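Local coordinates for protein phosphothreonine lyase ospF (Shigella flexneri, PDB 3I0U) that acts as a type III secreted effector and phosphothreonine lyase, probably removing phosphate from phosphothreonine of host kinases by beta-elimination, at residues I84-L98 and L160-Y174. Sequence-based numbering, arbitrary orientation.
Sequences ISIAREQVPLAFQIL and LESNLLRSKIAPGEY
A single beta bridge, I86 with P171, ties the chain beyond helix 147-166 to the link between strand 80-84 and helix 91-102. Helix 147-166 ends in a Schellman motif with K168, of positive phi, as C-prime residue. A170 to G172 then run beside S85 to A87. A87 N donates to A170 O (2.9 Å) in a nearly straight bond, 176° at the hydrogen. G172 N donates to S85 O (3.0 Å), lying well above the carbonyl plane. Q90 stands at the N-cap position of helix 91-102. Its chain is extended beyond CG and carries OE1 to A170 N, 2.9 Å away, so the side-chain amide holds A170 beside the helix start. The axes of segments 91-98 and 160-166 approach to 10.0 Å, with 127° between their N-to-C directions. L164 packs between L98 and the pair I84 and I86: its CD1 lies 3.8 Å from L98 CG, and its CD2 reaches I84 CG2 and I86 CD1. The side chains of L98 and L160 cross at about a right angle, CD2 to CD2. I97 points CD1 at S167 CB (3.6 Å) and at I169 CD1. I169 CG2 also packs on I86 CG2 (3.8 Å). Y174 CD1 lies against S85 CB; outside the two segments S85 OG hydrogen-bonds to A130 N and Y174 OH to K185 O.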
loop_
_atom_site.group_PDB
_atom_site.type_symbol
_atom_site.label_atom_id
_atom_site.label_comp_id
_atom_site.label_asym_id
_atom_site.label_seq_id
_atom_site.Cartn_x
_atom_site.Cartn_y
_atom_site.Cartn_z
ATOM N N ILE A 84 5.301 3.154 -2.643
ATOM C CA ILE A 84 4.984 4.534 -3.026
ATOM C C ILE A 84 6.319 5.229 -3.020
ATOM O O ILE A 84 7.043 5.117 -2.059
ATOM C CB ILE A 84 4.054 5.238 -2.040
ATOM C CG1 ILE A 84 2.839 4.362 -1.686
ATOM C CG2 ILE A 84 3.576 6.566 -2.614
ATOM C CD1 ILE A 84 1.903 5.021 -0.674
ATOM N N SER A 85 6.648 5.926 -4.103
ATOM C CA SER A 85 7.948 6.591 -4.301
ATOM C C SER A 85 7.821 8.137 -4.365
ATOM O O SER A 85 7.116 8.701 -5.236
ATOM C CB SER A 85 8.612 6.061 -5.580
ATOM O OG SER A 85 9.187 4.763 -5.401
ATOM N N ILE A 86 8.487 8.798 -3.408
ATOM C CA ILE A 86 8.378 10.225 -3.216
ATOM C C ILE A 86 9.795 10.779 -3.363
ATOM O O ILE A 86 10.770 10.047 -3.117
ATOM C CB ILE A 86 7.819 10.527 -1.813
ATOM C CG1 ILE A 86 6.575 9.670 -1.505
ATOM C CG2 ILE A 86 7.577 12.043 -1.600
ATOM C CD1 ILE A 86 5.357 9.866 -2.464
ATOM N N ALA A 87 9.932 12.033 -3.804
ATOM C CA ALA A 87 11.209 12.744 -3.660
ATOM C C ALA A 87 11.702 12.788 -2.202
ATOM O O ALA A 87 10.924 12.950 -1.286
ATOM C CB ALA A 87 11.110 14.121 -4.204
ATOM N N ARG A 88 13.009 12.650 -2.010
ATOM C CA ARG A 88 13.583 12.418 -0.689
ATOM C C ARG A 88 13.133 13.436 0.365
ATOM O O ARG A 88 12.671 13.062 1.411
ATOM C CB ARG A 88 15.095 12.321 -0.789
ATOM C CG ARG A 88 15.786 11.966 0.562
ATOM C CD ARG A 88 17.280 11.730 0.519
ATOM N NE ARG A 88 17.938 13.014 0.517
ATOM C CZ ARG A 88 18.122 13.837 1.580
ATOM N NH1 ARG A 88 17.710 13.527 2.812
ATOM N NH2 ARG A 88 18.745 15.012 1.407
ATOM N N GLU A 89 13.161 14.719 0.017
ATOM C CA GLU A 89 12.803 15.820 0.929
ATOM C C GLU A 89 11.317 16.015 1.180
ATOM O O GLU A 89 10.942 16.756 2.095
ATOM C CB GLU A 89 13.418 17.136 0.442
ATOM C CG GLU A 89 14.948 17.145 0.431
ATOM C CD GLU A 89 15.542 16.215 -0.628
ATOM O OE1 GLU A 89 14.833 15.889 -1.615
ATOM O OE2 GLU A 89 16.693 15.786 -0.477
ATOM N N GLN A 90 10.479 15.349 0.374
ATOM C CA GLN A 90 9.030 15.479 0.474
ATOM C C GLN A 90 8.390 14.267 1.154
ATOM O O GLN A 90 7.158 14.153 1.233
ATOM C CB GLN A 90 8.412 15.728 -0.904
ATOM C CG GLN A 90 8.815 17.049 -1.488
ATOM C CD GLN A 90 8.097 17.389 -2.768
ATOM O OE1 GLN A 90 6.886 17.165 -2.908
ATOM N NE2 GLN A 90 8.825 17.986 -3.697
ATOM N N VAL A 91 9.237 13.380 1.662
ATOM C CA VAL A 91 8.767 12.211 2.374
ATOM C C VAL A 91 7.902 12.433 3.649
ATOM O O VAL A 91 6.787 11.902 3.712
ATOM C CB VAL A 91 9.892 11.165 2.534
ATOM C CG1 VAL A 91 9.439 10.025 3.359
ATOM C CG2 VAL A 91 10.296 10.642 1.176
ATOM N N PRO A 92 8.399 13.184 4.654
ATOM C CA PRO A 92 7.515 13.449 5.791
ATOM C C PRO A 92 6.210 14.133 5.432
ATOM O O PRO A 92 5.154 13.753 5.971
ATOM C CB PRO A 92 8.376 14.366 6.677
ATOM C CG PRO A 92 9.746 13.951 6.361
ATOM C CD PRO A 92 9.731 13.778 4.890
ATOM N N LEU A 93 6.288 15.101 4.516
ATOM C CA LEU A 93 5.096 15.778 4.016
ATOM C C LEU A 93 4.109 14.797 3.431
ATOM O O LEU A 93 2.952 14.830 3.797
ATOM C CB LEU A 93 5.448 16.819 2.964
ATOM C CG LEU A 93 4.365 17.824 2.669
ATOM C CD1 LEU A 93 4.132 18.726 3.918
ATOM C CD2 LEU A 93 4.933 18.584 1.508
ATOM N N ALA A 94 4.597 13.916 2.561
ATOM C CA ALA A 94 3.788 12.924 1.912
ATOM C C ALA A 94 3.169 11.956 2.894
ATOM O O ALA A 94 2.108 11.474 2.665
ATOM C CB ALA A 94 4.614 12.169 0.896
ATOM N N PHE A 95 3.860 11.659 3.983
ATOM C CA PHE A 95 3.284 10.847 5.014
ATOM C C PHE A 95 2.117 11.582 5.647
ATOM O O PHE A 95 1.093 10.996 5.895
ATOM C CB PHE A 95 4.323 10.446 6.072
ATOM C CG PHE A 95 3.709 9.818 7.289
ATOM C CD1 PHE A 95 3.314 8.489 7.258
ATOM C CD2 PHE A 95 3.472 10.570 8.450
ATOM C CE1 PHE A 95 2.713 7.908 8.369
ATOM C CE2 PHE A 95 2.862 10.031 9.560
ATOM C CZ PHE A 95 2.492 8.716 9.552
ATOM N N GLN A 96 2.275 12.866 5.922
ATOM C CA GLN A 96 1.199 13.613 6.573
ATOM C C GLN A 96 -0.025 13.667 5.688
ATOM O O GLN A 96 -1.151 13.491 6.163
ATOM C CB GLN A 96 1.657 15.024 6.967
ATOM C CG GLN A 96 0.514 15.995 7.301
ATOM C CD GLN A 96 0.995 17.207 8.100
ATOM O OE1 GLN A 96 1.727 18.089 7.579
ATOM N NE2 GLN A 96 0.610 17.255 9.401
ATOM N N ILE A 97 0.217 13.850 4.403
ATOM C CA ILE A 97 -0.833 13.818 3.427
ATOM C C ILE A 97 -1.528 12.444 3.329
ATOM O O ILE A 97 -2.759 12.371 3.214
ATOM C CB ILE A 97 -0.283 14.305 2.074
ATOM C CG1 ILE A 97 -0.087 15.829 2.137
ATOM C CG2 ILE A 97 -1.162 13.807 0.846
ATOM C CD1 ILE A 97 0.793 16.303 1.093
ATOM N N LEU A 98 -0.753 11.381 3.426
ATOM C CA LEU A 98 -1.271 10.025 3.307
ATOM C C LEU A 98 -1.714 9.339 4.616
ATOM O O LEU A 98 -2.367 8.291 4.564
ATOM C CB LEU A 98 -0.290 9.128 2.547
ATOM C CG LEU A 98 -0.031 9.552 1.087
ATOM C CD1 LEU A 98 0.853 8.580 0.370
ATOM C CD2 LEU A 98 -1.324 9.747 0.308
ATOM N N LEU A 160 -4.721 7.255 -3.005
ATOM C CA LEU A 160 -3.357 7.682 -2.771
ATOM C C LEU A 160 -2.796 8.538 -3.899
ATOM O O LEU A 160 -2.398 9.661 -3.647
ATOM C CB LEU A 160 -2.459 6.475 -2.534
ATOM C CG LEU A 160 -2.766 5.504 -1.373
ATOM C CD1 LEU A 160 -1.732 4.380 -1.327
ATOM C CD2 LEU A 160 -2.853 6.228 -0.005
ATOM N N GLU A 161 -2.810 8.026 -5.136
ATOM C CA GLU A 161 -2.347 8.758 -6.336
ATOM C C GLU A 161 -2.919 10.187 -6.360
ATOM O O GLU A 161 -2.197 11.186 -6.425
ATOM C CB GLU A 161 -2.724 7.996 -7.625
ATOM C CG GLU A 161 -1.797 6.827 -8.017
ATOM C CD GLU A 161 -0.405 7.264 -8.500
ATOM O OE1 GLU A 161 0.633 6.758 -8.004
ATOM O OE2 GLU A 161 -0.343 8.107 -9.407
ATOM N N SER A 162 -4.225 10.262 -6.218
ATOM C CA SER A 162 -4.982 11.484 -6.327
ATOM C C SER A 162 -4.601 12.509 -5.245
ATOM O O SER A 162 -4.512 13.696 -5.493
ATOM C CB SER A 162 -6.446 11.108 -6.215
ATOM O OG SER A 162 -7.223 12.224 -5.940
ATOM N N ASN A 163 -4.369 12.039 -4.036
ATOM C CA ASN A 163 -4.031 12.935 -2.951
ATOM C C ASN A 163 -2.634 13.498 -3.081
ATOM O O ASN A 163 -2.404 14.658 -2.741
ATOM C CB ASN A 163 -4.146 12.225 -1.608
ATOM C CG ASN A 163 -5.538 12.274 -1.044
ATOM O OD1 ASN A 163 -6.383 11.441 -1.348
ATOM N ND2 ASN A 163 -5.787 13.241 -0.225
ATOM N N LEU A 164 -1.695 12.678 -3.550
ATOM C CA LEU A 164 -0.327 13.130 -3.791
ATOM C C LEU A 164 -0.267 14.097 -4.928
ATOM O O LEU A 164 0.361 15.123 -4.808
ATOM C CB LEU A 164 0.557 11.952 -4.121
ATOM C CG LEU A 164 1.471 11.272 -3.104
ATOM C CD1 LEU A 164 1.333 11.774 -1.650
ATOM C CD2 LEU A 164 1.304 9.795 -3.229
ATOM N N LEU A 165 -0.957 13.785 -6.026
ATOM C CA LEU A 165 -0.924 14.647 -7.211
ATOM C C LEU A 165 -1.517 16.026 -6.921
ATOM O O LEU A 165 -1.028 17.052 -7.384
ATOM C CB LEU A 165 -1.585 13.950 -8.420
ATOM C CG LEU A 165 -1.773 14.726 -9.737
ATOM C CD1 LEU A 165 -0.380 15.098 -10.305
ATOM C CD2 LEU A 165 -2.619 13.959 -10.770
ATOM N N ARG A 166 -2.538 16.065 -6.094
ATOM C CA ARG A 166 -3.229 17.301 -5.938
ATOM C C ARG A 166 -2.620 18.190 -4.890
ATOM O O ARG A 166 -2.840 19.377 -4.847
ATOM C CB ARG A 166 -4.732 17.058 -5.850
ATOM C CG ARG A 166 -5.241 16.447 -7.255
ATOM C CD ARG A 166 -6.653 15.866 -7.262
ATOM N NE ARG A 166 -6.928 15.054 -6.067
ATOM C CZ ARG A 166 -7.919 15.261 -5.175
ATOM N NH1 ARG A 166 -8.808 16.256 -5.339
ATOM N NH2 ARG A 166 -8.025 14.429 -4.115
ATOM N N SER A 167 -1.767 17.623 -4.070
ATOM C CA SER A 167 -0.877 18.453 -3.261
ATOM C C SER A 167 0.464 18.708 -3.962
ATOM O O SER A 167 1.371 19.277 -3.363
ATOM C CB SER A 167 -0.639 17.844 -1.888
ATOM O OG SER A 167 -1.864 17.414 -1.275
ATOM N N LYS A 168 0.558 18.324 -5.242
ATOM C CA LYS A 168 1.729 18.549 -6.120
ATOM C C LYS A 168 3.036 18.023 -5.551
ATOM O O LYS A 168 4.029 18.640 -5.643
ATOM C CB LYS A 168 1.810 20.002 -6.591
ATOM C CG LYS A 168 0.837 20.271 -7.728
ATOM C CD LYS A 168 0.755 21.688 -8.267
ATOM C CE LYS A 168 -0.661 21.880 -8.896
ATOM N NZ LYS A 168 -1.034 23.285 -9.318
ATOM N N ILE A 169 2.972 16.860 -4.936
ATOM C CA ILE A 169 4.099 16.142 -4.413
ATOM C C ILE A 169 4.993 15.584 -5.524
ATOM O O ILE A 169 4.497 15.047 -6.508
ATOM C CB ILE A 169 3.584 14.986 -3.533
ATOM C CG1 ILE A 169 2.822 15.535 -2.318
ATOM C CG2 ILE A 169 4.712 14.032 -3.130
ATOM C CD1 ILE A 169 3.636 16.437 -1.353
ATOM N N ALA A 170 6.311 15.707 -5.366
ATOM C CA ALA A 170 7.253 15.210 -6.356
ATOM C C ALA A 170 7.406 13.708 -6.182
ATOM O O ALA A 170 7.637 13.230 -5.046
ATOM C CB ALA A 170 8.561 15.856 -6.199
ATOM N N PRO A 171 7.265 12.944 -7.296
ATOM C CA PRO A 171 7.599 11.527 -7.335
ATOM C C PRO A 171 9.084 11.260 -7.137
ATOM O O PRO A 171 9.903 12.075 -7.475
ATOM C CB PRO A 171 7.187 11.116 -8.750
ATOM C CG PRO A 171 7.243 12.366 -9.545
ATOM C CD PRO A 171 6.749 13.407 -8.598
ATOM N N GLY A 172 9.419 10.115 -6.570
ATOM C CA GLY A 172 10.808 9.736 -6.409
ATOM C C GLY A 172 11.148 8.705 -7.443
ATOM O O GLY A 172 10.551 8.657 -8.506
ATOM N N GLU A 173 12.134 7.877 -7.143
ATOM C CA GLU A 173 12.634 6.919 -8.122
ATOM C C GLU A 173 12.109 5.516 -7.813
ATOM O O GLU A 173 12.410 4.959 -6.776
ATOM C CB GLU A 173 14.154 6.958 -8.087
ATOM C CG GLU A 173 14.854 5.847 -8.824
ATOM C CD GLU A 173 16.302 6.190 -9.107
ATOM O OE1 GLU A 173 16.725 6.024 -10.273
ATOM O OE2 GLU A 173 17.021 6.641 -8.169
ATOM N N TYR A 174 11.333 4.942 -8.715
ATOM C CA TYR A 174 10.716 3.621 -8.514
ATOM C C TYR A 174 11.801 2.594 -8.606
ATOM O O TYR A 174 12.771 2.812 -9.337
ATOM C CB TYR A 174 9.678 3.329 -9.602
ATOM C CG TYR A 174 8.955 4.558 -10.062
ATOM C CD1 TYR A 174 7.888 5.087 -9.309
ATOM C CD2 TYR A 174 9.345 5.235 -11.239
ATOM C CE1 TYR A 174 7.220 6.250 -9.703
ATOM C CE2 TYR A 174 8.675 6.404 -11.648
ATOM C CZ TYR A 174 7.613 6.901 -10.870
ATOM O OH TYR A 174 6.921 8.033 -11.257
#